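Local atomic coordinates of D-galactonate dehydratase family member RspA (Pantoea ananatis, PDB entry 3T6C), a protein that dehydrates D-gluconate to 2-dehydro-3-deoxy-D-gluconate with low, magnesium-dependent activity in vitro, which suggests no significant role in gluconate breakdown in vivo. Residues D43-K48 with G60-T65; F217-Y222 with R431-T436; P132-L137 with L364-P369; L147-D152 with E169-I174. All coordinates share one frame; numbering follows the deposited sequence.

Contact 1. Residues D43-K48 with G60-T65; sequences DLVVVK and GCATFT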
# COMPACT_ATOMS: atom_id res chain seq x y z
N ASP A 43 -38.95 7.90 -25.01
CA ASP A 43 -38.89 9.37 -24.90
C ASP A 43 -37.46 9.89 -25.00
O ASP A 43 -36.59 9.45 -24.27
CB ASP A 43 -39.47 9.84 -23.56
CG ASP A 43 -40.97 9.56 -23.42
OD1 ASP A 43 -41.64 9.27 -24.44
OD2 ASP A 43 -41.45 9.69 -22.28
N LEU A 44 -37.25 10.84 -25.91
CA LEU A 44 -35.94 11.49 -26.15
C LEU A 44 -35.95 12.95 -25.81
O LEU A 44 -36.99 13.58 -25.95
CB LEU A 44 -35.58 11.42 -27.65
CG LEU A 44 -35.70 10.02 -28.25
CD1 LEU A 44 -35.38 10.08 -29.74
CD2 LEU A 44 -34.79 9.05 -27.57
N VAL A 45 -34.79 13.51 -25.39
CA VAL A 45 -34.64 14.96 -25.20
C VAL A 45 -33.55 15.48 -26.13
O VAL A 45 -32.39 15.05 -26.04
CB VAL A 45 -34.25 15.29 -23.76
CG1 VAL A 45 -34.28 16.80 -23.55
CG2 VAL A 45 -35.20 14.59 -22.78
N VAL A 46 -33.88 16.47 -26.97
CA VAL A 46 -32.95 16.98 -27.96
C VAL A 46 -32.85 18.49 -27.72
O VAL A 46 -33.83 19.13 -27.35
CB VAL A 46 -33.49 16.69 -29.39
CG1 VAL A 46 -32.86 17.59 -30.44
CG2 VAL A 46 -33.33 15.20 -29.72
N VAL A 47 -31.65 19.04 -27.86
CA VAL A 47 -31.44 20.48 -27.81
C VAL A 47 -31.10 21.02 -29.19
O VAL A 47 -30.34 20.41 -29.95
CB VAL A 47 -30.27 20.76 -26.86
CG1 VAL A 47 -29.76 22.19 -27.01
CG2 VAL A 47 -30.74 20.52 -25.39
N LYS A 48 -31.69 22.17 -29.54
CA LYS A 48 -31.30 22.90 -30.76
C LYS A 48 -30.77 24.29 -30.38
O LYS A 48 -31.49 25.06 -29.73
CB LYS A 48 -32.49 23.04 -31.74
CG LYS A 48 -32.10 23.75 -33.04
CD LYS A 48 -33.25 23.44 -34.04
CE LYS A 48 -33.00 23.95 -35.41
NZ LYS A 48 -34.21 23.57 -36.28
N GLY A 60 -28.00 18.60 -30.19
CA GLY A 60 -27.39 17.77 -29.15
C GLY A 60 -28.39 16.87 -28.46
O GLY A 60 -29.61 17.10 -28.52
N CYS A 61 -27.86 15.85 -27.79
CA CYS A 61 -28.65 14.83 -27.09
C CYS A 61 -28.52 14.99 -25.56
O CYS A 61 -27.43 15.12 -25.00
CB CYS A 61 -28.22 13.40 -27.44
SG CYS A 61 -29.42 12.19 -26.81
N ALA A 62 -29.68 15.20 -24.97
CA ALA A 62 -29.89 15.35 -23.53
C ALA A 62 -30.64 14.16 -22.91
O ALA A 62 -31.37 14.35 -21.94
CB ALA A 62 -30.50 16.72 -23.21
N THR A 63 -30.67 13.01 -23.58
CA THR A 63 -31.73 12.06 -23.22
C THR A 63 -31.37 11.28 -21.95
O THR A 63 -30.60 10.30 -21.96
CB THR A 63 -31.91 11.06 -24.40
OG1 THR A 63 -32.39 11.76 -25.55
CG2 THR A 63 -32.95 9.97 -24.09
N PHE A 64 -32.06 11.67 -20.86
CA PHE A 64 -32.22 10.86 -19.63
C PHE A 64 -33.71 10.59 -19.72
O PHE A 64 -34.57 11.40 -19.29
CB PHE A 64 -31.89 11.79 -18.47
CG PHE A 64 -32.08 11.23 -17.09
CD1 PHE A 64 -32.49 9.93 -16.86
CD2 PHE A 64 -31.85 12.09 -16.00
CE1 PHE A 64 -32.66 9.43 -15.56
CE2 PHE A 64 -32.02 11.63 -14.67
CZ PHE A 64 -32.45 10.29 -14.45
N THR A 65 -34.03 9.39 -20.20
CA THR A 65 -35.41 9.12 -20.64
C THR A 65 -36.40 9.11 -19.48
O THR A 65 -37.57 9.49 -19.63
CB THR A 65 -35.45 7.82 -21.54
OG1 THR A 65 -36.72 7.73 -22.20
CG2 THR A 65 -35.30 6.53 -20.70
O HOH W 1 -40.23 9.47 -19.85
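The flat carbonyl group of Asp43 is met in its own plane by Thr65, whose OG1 donates to a lone pair of Asp43 O at 2.7 Å. The carbonyl of Val45 is approached from outside its plane: Ala62 N bonds to Val45 O at 2.9 Å, tilted 29° from that plane. A water bridges Asp43 OD2 and Thr65 O, donating to both, while the backbone nitrogens of Glu421 and Gly422 bind OD1 and OD2 of the Asp43 carboxylate. Thr65 OG1 reaches its carbonyl because it stands opposite the Thr65 nitrogen across the CA–CB bond (chi1 -168°). These segments belong to the hairpin of strands 44-51 and 57-61, two neighbours in the three-stranded antiparallel sheet of the N-terminal capping domain of the enolase superfamily. Val47 and Gly60 form a hydrogen-bonded pair (Val47 N to Gly60 O 2.9 Å, Gly60 N to Val47 O 3.0 Å), and Val46 and Cys61 form the non-hydrogen-bonded pair beside it. Beyond the Ala62 bond, the Thr63 hydroxyl takes the place of a backbone acceptor: Val45 N donates to Thr63 OG1 at 3.0 Å, a fairly straight bond (159° at the hydrogen). Thr63 N in turn points back to Cys61 SG, 3.6 Å away. Val45 and Ala62 pack together, CG1 to CB at 3.8 Å, and helix 68-83 covers them through Ile68 and Ile75. Thr65 leads out of the sheet to the active site, its side chain about 4 Å from the bound gluconate and from substrate-binding Asp352.

Contact 2. Residues F217-Y222 with R431-T436; sequences FDPEAY and RTPDGT. With EDO (1,2-ethanediol), chain G.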
# COMPACT_ATOMS: atom_id res chain seq x y z
N PHE A 217 -37.61 -10.84 -9.07
CA PHE A 217 -36.57 -11.65 -9.74
C PHE A 217 -35.80 -12.37 -8.68
O PHE A 217 -35.93 -12.02 -7.50
CB PHE A 217 -35.66 -10.77 -10.59
CG PHE A 217 -34.67 -9.96 -9.78
CD1 PHE A 217 -35.11 -8.87 -9.01
CD2 PHE A 217 -33.33 -10.29 -9.79
CE1 PHE A 217 -34.18 -8.11 -8.24
CE2 PHE A 217 -32.39 -9.54 -9.06
CZ PHE A 217 -32.81 -8.45 -8.28
N ASP A 218 -35.03 -13.41 -9.05
CA ASP A 218 -34.29 -14.19 -8.08
C ASP A 218 -32.82 -14.09 -8.47
O ASP A 218 -32.39 -14.77 -9.41
CB ASP A 218 -34.80 -15.64 -8.07
CG ASP A 218 -34.12 -16.48 -6.97
OD1 ASP A 218 -32.93 -16.31 -6.71
OD2 ASP A 218 -34.79 -17.23 -6.27
N PRO A 219 -32.04 -13.32 -7.70
CA PRO A 219 -30.62 -13.17 -8.03
C PRO A 219 -29.85 -14.49 -8.01
O PRO A 219 -28.92 -14.57 -8.80
CB PRO A 219 -30.06 -12.25 -6.95
CG PRO A 219 -31.18 -11.88 -6.03
CD PRO A 219 -32.45 -12.56 -6.48
N GLU A 220 -30.17 -15.41 -7.11
CA GLU A 220 -29.42 -16.65 -7.00
C GLU A 220 -29.73 -17.53 -8.20
O GLU A 220 -28.81 -18.10 -8.82
CB GLU A 220 -29.78 -17.38 -5.70
CG GLU A 220 -28.98 -16.80 -4.49
CD GLU A 220 -29.66 -15.67 -3.81
OE1 GLU A 220 -30.90 -15.51 -4.07
OE2 GLU A 220 -28.97 -14.97 -2.97
N ALA A 221 -31.02 -17.63 -8.56
CA ALA A 221 -31.38 -18.47 -9.70
C ALA A 221 -30.84 -17.88 -10.98
O ALA A 221 -30.40 -18.60 -11.88
CB ALA A 221 -32.93 -18.62 -9.75
N TYR A 222 -30.88 -16.56 -11.09
CA TYR A 222 -30.27 -15.86 -12.24
C TYR A 222 -28.76 -16.22 -12.34
O TYR A 222 -28.30 -16.69 -13.39
CB TYR A 222 -30.52 -14.35 -12.12
CG TYR A 222 -29.51 -13.59 -12.94
CD1 TYR A 222 -29.55 -13.59 -14.34
CD2 TYR A 222 -28.52 -12.90 -12.32
CE1 TYR A 222 -28.54 -12.91 -15.09
CE2 TYR A 222 -27.54 -12.22 -13.03
CZ TYR A 222 -27.55 -12.22 -14.40
OH TYR A 222 -26.52 -11.54 -15.05
N ARG A 431 -37.67 -6.27 -7.17
CA ARG A 431 -37.61 -6.79 -5.81
C ARG A 431 -37.16 -8.24 -5.82
O ARG A 431 -37.50 -9.00 -6.73
CB ARG A 431 -38.99 -6.65 -5.13
CG ARG A 431 -39.38 -5.19 -4.87
CD ARG A 431 -40.70 -5.13 -4.14
NE ARG A 431 -41.16 -3.77 -3.92
CZ ARG A 431 -40.86 -3.00 -2.86
NH1 ARG A 431 -40.00 -3.40 -1.92
NH2 ARG A 431 -41.41 -1.78 -2.78
N THR A 432 -36.33 -8.60 -4.84
CA THR A 432 -35.93 -10.01 -4.66
C THR A 432 -37.10 -10.78 -4.04
O THR A 432 -38.12 -10.21 -3.68
CB THR A 432 -34.64 -10.13 -3.80
OG1 THR A 432 -34.95 -9.67 -2.47
CG2 THR A 432 -33.52 -9.26 -4.40
N PRO A 433 -36.99 -12.11 -3.94
CA PRO A 433 -38.14 -12.91 -3.51
C PRO A 433 -38.72 -12.50 -2.17
O PRO A 433 -39.91 -12.63 -1.98
CB PRO A 433 -37.56 -14.33 -3.47
CG PRO A 433 -36.66 -14.30 -4.69
CD PRO A 433 -35.93 -12.98 -4.49
N ASP A 434 -37.88 -12.02 -1.25
CA ASP A 434 -38.43 -11.61 0.03
C ASP A 434 -39.06 -10.22 0.04
O ASP A 434 -39.60 -9.80 1.07
CB ASP A 434 -37.40 -11.74 1.17
CG ASP A 434 -36.37 -10.59 1.18
OD1 ASP A 434 -36.18 -9.93 0.14
OD2 ASP A 434 -35.71 -10.42 2.24
N GLY A 435 -39.00 -9.51 -1.09
CA GLY A 435 -39.57 -8.18 -1.19
C GLY A 435 -38.57 -7.05 -1.13
O GLY A 435 -38.94 -5.89 -1.20
N THR A 436 -37.29 -7.36 -0.99
CA THR A 436 -36.27 -6.30 -0.92
C THR A 436 -36.09 -5.55 -2.24
O THR A 436 -35.86 -6.17 -3.30
CB THR A 436 -34.89 -6.95 -0.58
OG1 THR A 436 -34.97 -7.71 0.67
CG2 THR A 436 -33.85 -5.83 -0.38
C1 EDO G . -37.52 -14.20 -12.86
O1 EDO G . -38.44 -15.04 -13.56
C2 EDO G . -36.51 -15.08 -12.13
O2 EDO G . -35.30 -14.33 -11.86
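Phe217 and Arg431 meet through their backbones at the end of the short parallel pair of strands 215-216 and 430-431: Phe217 N donates to Arg431 O at 3.0 Å, nearly along the C=O axis (166° at the oxygen). A CA–H...O contact follows, Thr432 CA to Phe217 O at 3.5 Å. The Phe217 side chain crosses Thr432 obliquely, with Phe217 CZ 4.0 Å from Thr432 CG2, while Trp438 meets the ring edge-to-face and Arg250 forms a cation-pi contact with it. Asp218 is the N-cap of helix 219-237. Its OD1 accepts from Ala221 N at 3.0 Å from well above the carboxylate plane, and Lys205 supplies a salt bridge to the same oxygen. Across from this cap, residues 432-435 make a type I beta turn, where Pro433 CD meets Pro219 CD at 4.0 Å. An ethanediol, probably from the crystallisation liquor, takes the hydrogen bond of Asp218 N. Just past the turn, Thr436 N and OG1 both donate to Asp434 OD1, the bond from N (3.0 Å) making an Asx turn. The outer side of Asp434 faces another copy of the protein, where Arg142 of the third subunit forms a salt bridge with its OD2.

Contact 3. Residues P132-L137 with L364-P369; sequences PVYELL and LDLSSP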
# COMPACT_ATOMS: atom_id res chain seq x y z
N PRO A 132 -16.92 16.99 -40.52
CA PRO A 132 -17.53 16.18 -39.46
C PRO A 132 -16.80 16.37 -38.14
O PRO A 132 -15.58 16.60 -38.15
CB PRO A 132 -17.27 14.75 -39.95
CG PRO A 132 -17.24 14.86 -41.50
CD PRO A 132 -16.44 16.16 -41.65
N VAL A 133 -17.52 16.24 -37.02
CA VAL A 133 -16.87 16.32 -35.71
C VAL A 133 -15.75 15.27 -35.62
O VAL A 133 -14.69 15.60 -35.08
CB VAL A 133 -17.89 16.13 -34.59
CG1 VAL A 133 -17.20 15.92 -33.24
CG2 VAL A 133 -18.79 17.42 -34.48
N TYR A 134 -15.91 14.06 -36.16
CA TYR A 134 -14.76 13.10 -36.10
C TYR A 134 -13.50 13.62 -36.72
O TYR A 134 -12.40 13.19 -36.33
CB TYR A 134 -15.14 11.70 -36.65
CG TYR A 134 -15.47 11.64 -38.11
CD1 TYR A 134 -14.47 11.71 -39.07
CD2 TYR A 134 -16.78 11.45 -38.53
CE1 TYR A 134 -14.78 11.67 -40.40
CE2 TYR A 134 -17.11 11.35 -39.86
CZ TYR A 134 -16.11 11.47 -40.79
OH TYR A 134 -16.41 11.40 -42.12
N GLU A 135 -13.60 14.52 -37.72
CA GLU A 135 -12.39 15.09 -38.30
C GLU A 135 -11.72 16.07 -37.37
O GLU A 135 -10.51 16.27 -37.46
CB GLU A 135 -12.66 15.80 -39.63
CG GLU A 135 -13.12 14.84 -40.68
CD GLU A 135 -12.07 13.92 -41.25
OE1 GLU A 135 -10.95 13.82 -40.70
OE2 GLU A 135 -12.33 13.29 -42.31
N LEU A 136 -12.49 16.73 -36.49
CA LEU A 136 -11.88 17.65 -35.51
C LEU A 136 -11.18 16.94 -34.36
O LEU A 136 -10.29 17.49 -33.72
CB LEU A 136 -12.96 18.53 -34.92
CG LEU A 136 -13.85 19.21 -35.94
CD1 LEU A 136 -14.94 20.02 -35.17
CD2 LEU A 136 -13.04 20.12 -36.85
N LEU A 137 -11.61 15.71 -34.08
CA LEU A 137 -11.18 14.91 -32.94
C LEU A 137 -9.99 13.98 -33.21
O LEU A 137 -9.68 13.14 -32.37
CB LEU A 137 -12.33 14.09 -32.33
CG LEU A 137 -13.51 14.92 -31.84
CD1 LEU A 137 -14.55 13.97 -31.35
CD2 LEU A 137 -13.10 15.87 -30.73
N LEU A 364 -16.90 9.86 -31.86
CA LEU A 364 -15.86 9.46 -30.90
C LEU A 364 -15.26 8.11 -31.29
O LEU A 364 -14.03 7.97 -31.32
CB LEU A 364 -16.42 9.38 -29.48
CG LEU A 364 -16.67 10.76 -28.83
CD1 LEU A 364 -17.83 10.62 -27.83
CD2 LEU A 364 -15.40 11.23 -28.14
N ASP A 365 -16.11 7.13 -31.57
CA ASP A 365 -15.61 5.82 -31.95
C ASP A 365 -14.66 5.86 -33.13
O ASP A 365 -13.63 5.18 -33.11
CB ASP A 365 -16.77 4.90 -32.37
CG ASP A 365 -17.69 4.51 -31.23
OD1 ASP A 365 -17.33 4.56 -30.04
OD2 ASP A 365 -18.84 4.10 -31.58
N LEU A 366 -15.00 6.63 -34.18
CA LEU A 366 -14.11 6.72 -35.34
C LEU A 366 -12.75 7.33 -35.02
O LEU A 366 -11.75 6.92 -35.68
CB LEU A 366 -14.78 7.52 -36.46
CG LEU A 366 -15.89 6.77 -37.15
CD1 LEU A 366 -16.60 7.75 -38.09
CD2 LEU A 366 -15.28 5.64 -38.01
N SER A 367 -12.71 8.28 -34.07
CA SER A 367 -11.49 9.05 -33.82
C SER A 367 -10.66 8.53 -32.65
O SER A 367 -9.58 9.09 -32.35
CB SER A 367 -11.83 10.54 -33.66
OG SER A 367 -12.77 10.71 -32.61
N SER A 368 -11.14 7.48 -31.96
CA SER A 368 -10.41 6.96 -30.79
C SER A 368 -9.53 5.76 -31.11
O SER A 368 -10.02 4.74 -31.56
CB SER A 368 -11.44 6.47 -29.73
OG SER A 368 -12.09 7.56 -29.14
N PRO A 369 -8.23 5.85 -30.79
CA PRO A 369 -7.41 4.66 -31.06
C PRO A 369 -7.90 3.43 -30.25
O PRO A 369 -7.81 2.29 -30.72
CB PRO A 369 -6.01 5.04 -30.57
CG PRO A 369 -6.04 6.47 -30.33
CD PRO A 369 -7.46 6.98 -30.24
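Tyr134 lies alongside Leu366, both side chains pointing the same way, and touches it from CB along one side of the ring to CE2. At the start, Tyr134 CB is 4.2 Å from Leu366 CB. Along the ring, CG, CD2 and CE2 of Tyr134 all come near one methyl, Leu366 CD1, with CD2 closest at 3.7 Å. That methyl sits over the ring face, 4.1 Å from the centroid of Tyr134 and 26° off the normal, a CH-pi contact. The opposite face is covered from within its own segment by Pro132 CB, 3.4 Å above the plane and offset toward the rim, leaving the Tyr134 ring between a proline and a leucine. With chi1 at 66°, CG of Tyr134 is set between its own nitrogen and carbonyl carbon, which lays the ring alongside Leu366. One turn on, Leu137 CB rests 3.4 Å from Ser367 OG, whose polar partner is the carbonyl oxygen of His363, and Leu137 CD1 lies 4.3 Å from Leu364 CD2. The contact across the segments is mainly apolar packing, but His363 adds a polar link, its ND1 accepting from Tyr134 N. In the fold, the weakly bonded helical turn at about 133-136 closes against the C-terminal end of helix 355-367. Trp122 of helix 108-129 touches Leu136 and Leu137 on one side. Ala331 and Lys332 of helix 328-340 touch Leu364, and Ile145 of strand 145-151 lies against Leu366.

Contact 4. Residues L147-D152 with E169-I174; sequences LYVHTD and EGYQYI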
# COMPACT_ATOMS: atom_id res chain seq x y z
N LEU A 147 -20.23 -3.32 -34.34
CA LEU A 147 -21.45 -3.27 -33.53
C LEU A 147 -21.64 -4.54 -32.71
O LEU A 147 -21.34 -5.64 -33.18
CB LEU A 147 -22.68 -3.06 -34.44
CG LEU A 147 -22.57 -1.86 -35.39
CD1 LEU A 147 -23.85 -1.88 -36.27
CD2 LEU A 147 -22.49 -0.58 -34.60
N TYR A 148 -22.20 -4.43 -31.49
CA TYR A 148 -22.84 -5.60 -30.91
C TYR A 148 -24.33 -5.37 -30.74
O TYR A 148 -24.77 -4.23 -30.61
CB TYR A 148 -22.23 -6.00 -29.56
CG TYR A 148 -22.61 -5.17 -28.30
CD1 TYR A 148 -23.77 -5.48 -27.56
CD2 TYR A 148 -21.79 -4.16 -27.85
CE1 TYR A 148 -24.10 -4.76 -26.40
CE2 TYR A 148 -22.06 -3.46 -26.65
CZ TYR A 148 -23.22 -3.74 -25.96
OH TYR A 148 -23.47 -3.01 -24.82
N VAL A 149 -25.08 -6.47 -30.79
CA VAL A 149 -26.51 -6.39 -30.77
C VAL A 149 -27.03 -7.28 -29.65
O VAL A 149 -26.31 -8.11 -29.10
CB VAL A 149 -27.11 -6.84 -32.11
CG1 VAL A 149 -26.89 -5.75 -33.18
CG2 VAL A 149 -26.58 -8.22 -32.54
N HIS A 150 -28.29 -7.08 -29.31
CA HIS A 150 -28.95 -7.83 -28.22
C HIS A 150 -29.71 -9.05 -28.72
O HIS A 150 -30.55 -8.93 -29.63
CB HIS A 150 -29.99 -6.92 -27.54
CG HIS A 150 -29.42 -5.72 -26.85
ND1 HIS A 150 -30.22 -4.83 -26.15
CD2 HIS A 150 -28.15 -5.24 -26.74
CE1 HIS A 150 -29.47 -3.89 -25.61
NE2 HIS A 150 -28.22 -4.09 -25.98
N THR A 151 -29.41 -10.20 -28.14
CA THR A 151 -30.25 -11.39 -28.26
C THR A 151 -30.78 -11.80 -26.89
O THR A 151 -30.12 -11.60 -25.83
CB THR A 151 -29.56 -12.61 -28.90
OG1 THR A 151 -28.52 -13.05 -28.05
CG2 THR A 151 -29.01 -12.31 -30.24
N ASP A 152 -31.98 -12.40 -26.90
CA ASP A 152 -32.60 -12.77 -25.65
C ASP A 152 -33.49 -13.96 -25.99
O ASP A 152 -33.61 -14.37 -27.18
CB ASP A 152 -33.43 -11.59 -25.18
CG ASP A 152 -33.52 -11.48 -23.67
OD1 ASP A 152 -33.93 -12.46 -23.01
OD2 ASP A 152 -33.18 -10.38 -23.15
N GLU A 169 -26.97 -12.56 -40.09
CA GLU A 169 -27.10 -11.17 -40.55
C GLU A 169 -25.77 -10.43 -40.61
O GLU A 169 -25.74 -9.27 -41.04
CB GLU A 169 -28.00 -10.36 -39.59
CG GLU A 169 -29.46 -10.93 -39.54
CD GLU A 169 -30.30 -10.59 -38.28
OE1 GLU A 169 -30.03 -9.58 -37.58
OE2 GLU A 169 -31.24 -11.41 -37.97
N GLY A 170 -24.71 -11.06 -40.12
CA GLY A 170 -23.40 -10.43 -40.22
C GLY A 170 -22.83 -9.83 -38.93
O GLY A 170 -21.72 -9.30 -38.95
N TYR A 171 -23.54 -9.92 -37.81
CA TYR A 171 -23.00 -9.41 -36.53
C TYR A 171 -22.01 -10.38 -35.97
O TYR A 171 -22.20 -11.61 -36.02
CB TYR A 171 -24.13 -9.17 -35.51
CG TYR A 171 -25.01 -8.04 -35.96
CD1 TYR A 171 -24.58 -6.73 -35.80
CD2 TYR A 171 -26.26 -8.29 -36.55
CE1 TYR A 171 -25.37 -5.67 -36.18
CE2 TYR A 171 -27.03 -7.21 -37.01
CZ TYR A 171 -26.58 -5.93 -36.80
OH TYR A 171 -27.37 -4.87 -37.19
N GLN A 172 -20.88 -9.81 -35.56
CA GLN A 172 -19.76 -10.59 -35.00
C GLN A 172 -19.62 -10.53 -33.47
O GLN A 172 -18.74 -11.20 -32.89
CB GLN A 172 -18.48 -10.16 -35.70
CG GLN A 172 -18.63 -10.34 -37.22
CD GLN A 172 -17.36 -9.97 -37.98
OE1 GLN A 172 -17.00 -8.77 -38.14
NE2 GLN A 172 -16.72 -10.97 -38.49
N TYR A 173 -20.46 -9.71 -32.84
CA TYR A 173 -20.44 -9.46 -31.40
C TYR A 173 -21.88 -9.45 -30.96
O TYR A 173 -22.69 -8.67 -31.50
CB TYR A 173 -19.82 -8.10 -31.11
CG TYR A 173 -18.39 -7.93 -31.61
CD1 TYR A 173 -18.14 -7.64 -32.95
CD2 TYR A 173 -17.32 -8.01 -30.71
CE1 TYR A 173 -16.86 -7.47 -33.38
CE2 TYR A 173 -16.01 -7.82 -31.17
CZ TYR A 173 -15.82 -7.57 -32.49
OH TYR A 173 -14.53 -7.37 -32.96
N ILE A 174 -22.21 -10.34 -30.02
CA ILE A 174 -23.62 -10.55 -29.64
C ILE A 174 -23.76 -10.62 -28.13
O ILE A 174 -23.08 -11.46 -27.48
CB ILE A 174 -24.13 -11.85 -30.28
CG1 ILE A 174 -24.03 -11.70 -31.82
CG2 ILE A 174 -25.61 -12.06 -29.90
CD1 ILE A 174 -24.19 -13.00 -32.52
O HOH W 2 -20.72 -6.97 -35.46
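Tyr171 is the first residue of 169-174 to reach strand 147-151, just after Gly170 has ended helix 156-168 in a Schellman motif. Val149 CG1 sits over one face of its ring, 3.6 Å from the centroid and 20° off the normal, a CH-pi contact. Leu147 CD1 comes to the ring's edge, 4.1 Å from Tyr171 CE1. Gln172 follows with its backbone: a water links Gln172 N and Leu147 O, and also lies in plane at the edge of the Tyr173 ring. Tyr173 packs CB to CB against Tyr148 at 3.6 Å. Tyr173 O faces Tyr148 CA at 3.1 Å and accepts a weak bond from Val149 N, whereas Tyr173 N is buried without a partner. Ile174 CG2 lies only 3.4 Å from Thr151 CG2, tighter than usual. Thr151 OG1, placed between its own nitrogen and carbonyl carbon (chi1 65°), bonds to the Arg175 carbonyl. The two strands are parallel and joined by helix 156-168, whose Lys166 and Met167 cover Val149 and Ile174, a beta-alpha-beta crossover of the enolase-superfamily barrel. Toward the gluconate pocket, His150 touches gluconate and bonds to Glu375, and Tyr148 packs on Arg319 and Glu375, two substrate-binding residues.

In the fold
Contact 1, in the N-terminal sheet, closes before all the others open; contact 4, in the barrel, lies about 26 Å away between centres, on the opposite side of the chain's centre, and closes before contact 2 opens. Contact 3 bridges the N-terminal domain and helix 355-367 of the barrel; its centre is about 21 Å from contact 1 and about 24 Å from contact 4, which is nested within the loop it closes. Contact 2, about 43 Å from contact 3 between centres, ties helix 219-237 to the C-terminal tail, and its segments alternate with those of contact 3. Thr65 of contact 1 and His150 of contact 4 both lie beside the gluconate, one from each domain.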